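Local coordinates for glycoside hydrolase, family 11\:clostridium cellulosome enzyme, dockerin type i\:polysaccharide (Clostridium thermocellum, PDB 2C71), which probably removes acetyl groups from acetylated xylan, as a metal-dependent carbohydrate esterase of family 4 with a NodB-type deacetylase fold, at residues N73-P76 / D77-R80; S132-A135 / E136-A139; L168-I171 / I172-K176. All coordinates share one frame; numbering follows the deposited sequence. Where two conformers were deposited one is given.

Overall arrangement
Three short-range contacts mark helix beginnings and a helix middle in this NodB-homology domain. Contacts 1 and 2 share one design, a capping box at the first turn of helices 76-94 and 135-145, yet their centres lie about 36 Å apart and no atoms meet. Contact 1 is a surface feature dominated by polar bonds; contact 2 is partly buried. After the cap, contact 1 has the apolar Ile79 where contact 2 has Arg138, hydrogen-bonded on several sides. Contact 3, within helix 164-177, is mostly apolar and has a proline kink instead of a cap. It packs directly on contact 2, with Ala139 CB 3.6 Å from Ile170 CB, and lies across the chain's centre from contact 1.

Contact 1: residues N73-P76 / D77-R80; sequences NMSP and DQIR
Ser75 and Gln78 face each other across the first turn of helix 76-94, their CA atoms 5.1 Å apart. The chain arrives extended through Met74 and Ser75 and turns helical at Pro76. Two backbone bonds open the helix: Ile79 N donates to Ser75 O and Arg80 N to Pro76 O, each 2.9 Å long. Before them stands a reciprocal pair of bonds between side chain and backbone. Ser75 OG accepts from Gln78 N at 3.1 Å, and Ser75 N donates to Gln78 OE1 at 2.9 Å with an N-H...O angle of 171°, although the donor is tilted 19° from the amide carbonyl plane. This is a capping box, with Ser75 as N-cap, and it satisfies an amide at each end of the turn. Serine OG is set between its own backbone N and carbonyl carbon (chi1 71°), which aims it at the Gln78 amide. The glutamine chain runs back extended, CG 3.3 Å from Ser75 OG, to bring its carbonyl end to the serine backbone.

Met74 comes at Gln78 from another direction, the two side chains crossing at about a right angle, so that the methionine CB and CG lie by OE1 while the sulfur end leads away. Its CB also packs against Ile79 CG1 at 3.8 Å. Ile79 is the buried member of the turn and carries the packing onward to Thr111, Leu112 and Asn115 of helix 110-115. Further round the surface, in one of its two conformers, the Arg80 chain bends at chi3 and returns to Asp77, forming a salt bridge in which NH2 meets OD1 at 2.7 Å, from above the carboxylate plane instead of within it. Pro76 rests on Asn115.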
loop_
_atom_site.group_PDB
_atom_site.type_symbol
_atom_site.label_atom_id
_atom_site.label_comp_id
_atom_site.label_asym_id
_atom_site.label_seq_id
_atom_site.Cartn_x
_atom_site.Cartn_y
_atom_site.Cartn_z
ATOM N N ASN A 73 -5.286 -20.310 0.941
ATOM C CA ASN A 73 -5.464 -21.731 0.642
ATOM C C ASN A 73 -4.716 -22.162 -0.597
ATOM O O ASN A 73 -4.909 -23.274 -1.121
ATOM C CB ASN A 73 -6.949 -22.077 0.557
ATOM C CG ASN A 73 -7.667 -21.799 1.841
ATOM O OD1 ASN A 73 -7.315 -22.336 2.884
ATOM N ND2 ASN A 73 -8.690 -20.989 1.770
ATOM N N MET A 74 -3.782 -21.322 -1.070
ATOM C CA MET A 74 -2.949 -21.660 -2.191
ATOM C C MET A 74 -1.804 -22.606 -1.746
ATOM O O MET A 74 -1.393 -22.622 -0.568
ATOM C CB MET A 74 -2.376 -20.388 -2.846
ATOM C CG MET A 74 -3.365 -19.719 -3.719
ATOM S SD MET A 74 -2.580 -18.261 -4.475
ATOM C CE MET A 74 -3.989 -17.518 -5.308
ATOM N N SER A 75 -1.265 -23.352 -2.711
ATOM C CA SER A 75 -0.093 -24.199 -2.479
ATOM C C SER A 75 1.156 -23.353 -2.414
ATOM O O SER A 75 1.207 -22.237 -2.918
ATOM C CB SER A 75 0.045 -25.216 -3.592
ATOM O OG SER A 75 0.436 -24.541 -4.747
ATOM N N PRO A 76 2.247 -23.915 -1.825
ATOM C CA PRO A 76 3.531 -23.219 -1.887
ATOM C C PRO A 76 3.937 -22.820 -3.280
ATOM O O PRO A 76 4.402 -21.688 -3.473
ATOM C CB PRO A 76 4.491 -24.223 -1.213
ATOM C CG PRO A 76 3.590 -24.931 -0.202
ATOM C CD PRO A 76 2.310 -25.134 -0.974
ATOM N N ASP A 77 3.770 -23.713 -4.256
ATOM C CA ASP A 77 4.157 -23.368 -5.607
ATOM C C ASP A 77 3.334 -22.176 -6.147
ATOM O O ASP A 77 3.849 -21.277 -6.823
ATOM C CB ASP A 77 4.002 -24.549 -6.556
ATOM C CG ASP A 77 5.071 -25.587 -6.422
ATOM O OD1 ASP A 77 6.078 -25.356 -5.723
ATOM O OD2 ASP A 77 4.886 -26.676 -7.047
ATOM N N GLN A 78 2.026 -22.183 -5.897
ATOM C CA GLN A 78 1.162 -21.080 -6.359
ATOM C C GLN A 78 1.556 -19.767 -5.725
ATOM O O GLN A 78 1.635 -18.709 -6.383
ATOM C CB GLN A 78 -0.287 -21.389 -6.034
ATOM C CG GLN A 78 -0.879 -22.490 -6.918
ATOM C CD GLN A 78 -2.233 -22.966 -6.478
ATOM O OE1 GLN A 78 -2.549 -23.003 -5.293
ATOM N NE2 GLN A 78 -3.054 -23.437 -7.422
ATOM N N ILE A 79 1.835 -19.796 -4.423
ATOM C CA ILE A 79 2.231 -18.608 -3.700
ATOM C C ILE A 79 3.534 -18.046 -4.245
ATOM O O ILE A 79 3.686 -16.861 -4.532
ATOM C CB ILE A 79 2.360 -18.912 -2.200
ATOM C CG1 ILE A 79 0.987 -19.209 -1.595
ATOM C CG2 ILE A 79 3.055 -17.756 -1.442
ATOM C CD1 ILE A 79 1.017 -19.977 -0.267
ATOM N N ARG A 80 4.536 -18.917 -4.350
ATOM C CA ARG A 80 5.857 -18.583 -4.819
ATOM C C ARG A 80 5.861 -17.882 -6.163
ATOM O O ARG A 80 6.605 -16.932 -6.458
ATOM C CB ARG A 80 6.795 -19.821 -4.941
ATOM C CG ARG A 80 7.457 -20.211 -3.621
ATOM C CD ARG A 80 8.583 -21.335 -3.757
ATOM N NE ARG A 80 8.210 -22.478 -4.614
ATOM C CZ ARG A 80 8.297 -22.479 -5.953
ATOM N NH1 ARG A 80 8.754 -21.424 -6.620
ATOM N NH2 ARG A 80 7.899 -23.525 -6.637
#

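Contact 2: residues S132-A135 / E136-A139; sequences STTA and EQRA
Thr134 OG1 is gripped by the backbone and by solvent: Gln137 N donates to it at 3.1 Å, and a water lies 2.7 Å from this OG1, hydrogen-bonded to it, and donates a hydrogen to Glu136 OE1. Its chi1 of 67° sets the hydroxyl between Thr134's own N and carbonyl carbon, facing the helix start. The return bond runs from Thr134 N to Gln137 OE1, 3.0 Å long, with the donor tilted 26° from the amide plane; together the two make a capping box with Thr134 as N-cap. A second water donates to Gln137 OE1 at 2.7 Å, so this oxygen has two donors.

Arg138 lies across Thr133 at about a right angle, its chain extended from CG to NE. NE donates to Thr133 OG1 at 3.1 Å, a somewhat bent bond (146°) with the oxygen near the guanidinium edge, and only weakly to Thr133 O. Thr133 OG1 has Ile130 O and Asn127 O within hydrogen-bonding reach for its one proton. The guanidinium's other nitrogens bond elsewhere, NH2 to Ile130 O and NH1 to Thr164 OG1, so several bonds fix its rotation and tie the cap to the preceding loop.

Thr164 begins helix 164-177, and Ala135, Arg138 and Ala139 all touch that helix, through Glu166, Ala167, Ile170 and Ile171, which places the start of helix 135-145 directly against it.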
loop_
_atom_site.group_PDB
_atom_site.type_symbol
_atom_site.label_atom_id
_atom_site.label_comp_id
_atom_site.label_asym_id
_atom_site.label_seq_id
_atom_site.Cartn_x
_atom_site.Cartn_y
_atom_site.Cartn_z
ATOM N N SER A 132 -20.499 3.994 -2.845
ATOM C CA SER A 132 -21.467 4.922 -2.304
ATOM C C SER A 132 -20.881 5.821 -1.215
ATOM O O SER A 132 -21.527 6.825 -0.863
ATOM C CB SER A 132 -22.667 4.148 -1.743
ATOM O OG SER A 132 -22.242 3.328 -0.670
ATOM N N THR A 133 -19.696 5.534 -0.674
ATOM C CA THR A 133 -19.147 6.345 0.415
ATOM C C THR A 133 -18.393 7.534 -0.206
ATOM O O THR A 133 -17.684 7.404 -1.205
ATOM C CB THR A 133 -18.279 5.570 1.379
ATOM O OG1 THR A 133 -17.035 5.147 0.774
ATOM C CG2 THR A 133 -18.988 4.358 1.967
ATOM N N THR A 134 -18.543 8.690 0.412
ATOM C CA THR A 134 -18.028 9.946 -0.135
ATOM C C THR A 134 -16.592 10.208 0.293
ATOM O O THR A 134 -16.039 9.574 1.198
ATOM C CB THR A 134 -18.916 11.098 0.342
ATOM O OG1 THR A 134 -18.736 11.203 1.761
ATOM C CG2 THR A 134 -20.373 10.909 -0.056
ATOM N N ALA A 135 -15.976 11.206 -0.336
ATOM C CA ALA A 135 -14.647 11.678 0.078
ATOM C C ALA A 135 -14.639 12.004 1.556
ATOM O O ALA A 135 -13.714 11.656 2.282
ATOM C CB ALA A 135 -14.205 12.865 -0.732
ATOM N N GLU A 136 -15.647 12.757 2.011
ATOM C CA GLU A 136 -15.697 13.185 3.397
ATOM C C GLU A 136 -15.796 12.000 4.356
ATOM O O GLU A 136 -15.141 11.996 5.412
ATOM C CB GLU A 136 -16.844 14.174 3.602
ATOM C CG GLU A 136 -17.442 14.324 4.956
ATOM C CD GLU A 136 -18.610 15.299 4.878
ATOM O OE1 GLU A 136 -19.718 14.951 4.425
ATOM O OE2 GLU A 136 -18.390 16.448 5.259
ATOM N N GLN A 137 -16.580 10.971 3.979
ATOM C CA GLN A 137 -16.713 9.790 4.818
ATOM C C GLN A 137 -15.420 8.984 4.871
ATOM O O GLN A 137 -15.033 8.486 5.933
ATOM C CB GLN A 137 -17.870 8.921 4.328
ATOM C CG GLN A 137 -19.211 9.584 4.596
ATOM C CD GLN A 137 -20.389 8.932 3.891
ATOM O OE1 GLN A 137 -20.256 8.305 2.836
ATOM N NE2 GLN A 137 -21.567 9.017 4.552
ATOM N N ARG A 138 -14.742 8.855 3.734
ATOM C CA ARG A 138 -13.468 8.141 3.705
ATOM C C ARG A 138 -12.456 8.849 4.583
ATOM O O ARG A 138 -11.711 8.236 5.356
ATOM C CB ARG A 138 -12.994 8.029 2.254
ATOM C CG ARG A 138 -13.895 7.094 1.432
ATOM C CD ARG A 138 -13.697 7.262 -0.048
ATOM N NE ARG A 138 -14.667 6.413 -0.760
ATOM C CZ ARG A 138 -14.468 5.709 -1.850
ATOM N NH1 ARG A 138 -13.326 5.761 -2.476
ATOM N NH2 ARG A 138 -15.445 4.937 -2.296
ATOM N N ALA A 139 -12.403 10.178 4.456
ATOM C CA ALA A 139 -11.485 10.961 5.276
ATOM C C ALA A 139 -11.797 10.838 6.755
ATOM O O ALA A 139 -10.885 10.674 7.571
ATOM C CB ALA A 139 -11.527 12.433 4.832
HETATM O O HOH W 1 -22.706 7.220 2.273
HETATM O O HOH W 2 -20.756 12.534 3.035
#

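Contact 3: residues L168-I171 / I172-K176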
loop_
_atom_site.group_PDB
_atom_site.type_symbol
_atom_site.label_atom_id
_atom_site.label_comp_id
_atom_site.label_asym_id
_atom_site.label_seq_id
_atom_site.Cartn_x
_atom_site.Cartn_y
_atom_site.Cartn_z
ATOM N N LEU A 168 -8.029 12.614 0.240
ATOM C CA LEU A 168 -6.698 13.045 0.658
ATOM C C LEU A 168 -6.627 14.566 0.892
ATOM O O LEU A 168 -5.795 15.008 1.676
ATOM C CB LEU A 168 -5.633 12.630 -0.367
ATOM C CG LEU A 168 -5.520 11.116 -0.589
ATOM C CD1 LEU A 168 -4.497 10.836 -1.698
ATOM C CD2 LEU A 168 -5.097 10.405 0.672
ATOM N N ASP A 169 -7.488 15.325 0.216
ATOM C CA ASP A 169 -7.568 16.786 0.480
ATOM C C ASP A 169 -8.015 17.139 1.868
ATOM O O ASP A 169 -7.801 18.289 2.280
ATOM C CB ASP A 169 -8.477 17.499 -0.527
ATOM C CG ASP A 169 -7.874 17.577 -1.906
ATOM O OD1 ASP A 169 -6.674 17.947 -2.048
ATOM O OD2 ASP A 169 -8.616 17.287 -2.871
ATOM N N ILE A 170 -8.668 16.212 2.586
ATOM C CA ILE A 170 -9.015 16.354 3.988
ATOM C C ILE A 170 -7.990 15.645 4.860
ATOM O O ILE A 170 -7.491 16.213 5.841
ATOM C CB ILE A 170 -10.429 15.852 4.271
ATOM C CG1 ILE A 170 -11.446 16.640 3.467
ATOM C CG2 ILE A 170 -10.736 15.887 5.753
ATOM C CD1 ILE A 170 -12.823 15.983 3.412
ATOM N N ILE A 171 -7.685 14.381 4.548
ATOM C CA ILE A 171 -6.774 13.593 5.384
ATOM C C ILE A 171 -5.437 14.270 5.590
ATOM O O ILE A 171 -4.946 14.328 6.732
ATOM C CB ILE A 171 -6.578 12.187 4.768
ATOM C CG1 ILE A 171 -7.896 11.377 4.792
ATOM C CG2 ILE A 171 -5.475 11.442 5.478
ATOM C CD1 ILE A 171 -7.879 10.173 3.868
ATOM N N ILE A 172 -4.790 14.670 4.498
ATOM C CA ILE A 172 -3.407 15.151 4.614
ATOM C C ILE A 172 -3.346 16.453 5.449
ATOM O O ILE A 172 -2.603 16.517 6.432
ATOM C CB ILE A 172 -2.701 15.163 3.258
ATOM C CG1 ILE A 172 -2.483 13.732 2.775
ATOM C CG2 ILE A 172 -1.362 15.937 3.410
ATOM C CD1 ILE A 172 -2.064 13.622 1.318
ATOM N N PRO A 173 -4.128 17.482 5.095
ATOM C CA PRO A 173 -4.067 18.709 5.937
ATOM C C PRO A 173 -4.467 18.467 7.385
ATOM O O PRO A 173 -3.866 19.029 8.302
ATOM C CB PRO A 173 -4.987 19.665 5.199
ATOM C CG PRO A 173 -5.003 19.197 3.775
ATOM C CD PRO A 173 -4.922 17.718 3.873
ATOM N N THR A 174 -5.495 17.633 7.620
ATOM C CA THR A 174 -5.960 17.425 8.981
ATOM C C THR A 174 -4.884 16.733 9.803
ATOM O O THR A 174 -4.564 17.183 10.917
ATOM C CB THR A 174 -7.243 16.581 9.047
ATOM O OG1 THR A 174 -8.312 17.300 8.451
ATOM C CG2 THR A 174 -7.622 16.223 10.489
ATOM N N LEU A 175 -4.297 15.665 9.288
ATOM C CA LEU A 175 -3.307 14.974 10.090
ATOM C C LEU A 175 -2.037 15.835 10.249
ATOM O O LEU A 175 -1.438 15.843 11.324
ATOM C CB LEU A 175 -3.005 13.590 9.518
ATOM C CG LEU A 175 -4.185 12.617 9.546
ATOM C CD1 LEU A 175 -3.761 11.214 9.084
ATOM C CD2 LEU A 175 -4.865 12.581 10.960
ATOM N N LYS A 176 -1.638 16.578 9.219
ATOM C CA LYS A 176 -0.496 17.487 9.425
ATOM C C LYS A 176 -0.792 18.479 10.548
ATOM O O LYS A 176 0.086 18.795 11.360
ATOM C CB LYS A 176 -0.133 18.233 8.147
ATOM C CG LYS A 176 0.604 17.378 7.147
ATOM C CD LYS A 176 1.082 18.240 6.001
ATOM C CE LYS A 176 1.825 17.482 4.932
ATOM N NZ LYS A 176 2.546 18.438 4.013
#
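Ile170 and Thr174 lie side by side one helical turn apart and point the same way, with the threonine OG1 3.9 Å from Ile170 CG2. The hydroxyl is put there by chi1 of -66°, which sets OG1 beside the backbone N and anti to the carbonyl carbon. From this position it reaches back to Ile170 O, donating at 2.9 Å from 36° above the carbonyl plane, away from the lone-pair directions. The same oxygen accepts the ordinary helical bond from Thr174 N at 3.0 Å. Two donors from one residue therefore hold Ile170 O.

Ile171 and Leu175 repeat the side-by-side arrangement on an adjoining stripe: Ile171 CG2 meets Leu175 CD1 at 4.0 Å. Leu168 CB and Ile172 CD1 meet at 4.1 Å, while Ile172 N donates to Leu168 O with the donor tilted 29° from the carbonyl plane.

Pro173 interrupts the series. Lacking an amide hydrogen, its N cannot bond to the turn before; CD, bonded to that N, stands where the hydrogen would be, 3.3 Å from Asp169 O, and CG is as close. The helix is kinked here, the textbook effect of an internal proline, and regular bonding resumes at Thr174 N and Leu175 N.

The faces of the helix meet different neighbours. Ile170, Ile171 and Thr174 pack on Val142 and Ile143 of helix 135-145. Leu168 turns to Leu9 and Phe11 of strand 6-12, in the central parallel sheet, and to Lys26; Leu175 touches Val146 and Tyr180 in loops. Ile172 and Pro173 meet helix 17-30 around Leu27 and Tyr30, where Asp169 makes salt bridges to Lys26 and Lys29 and a hydrogen bond to Tyr30 OH, so helix 164-177 is wedged between two helices with the sheet beneath.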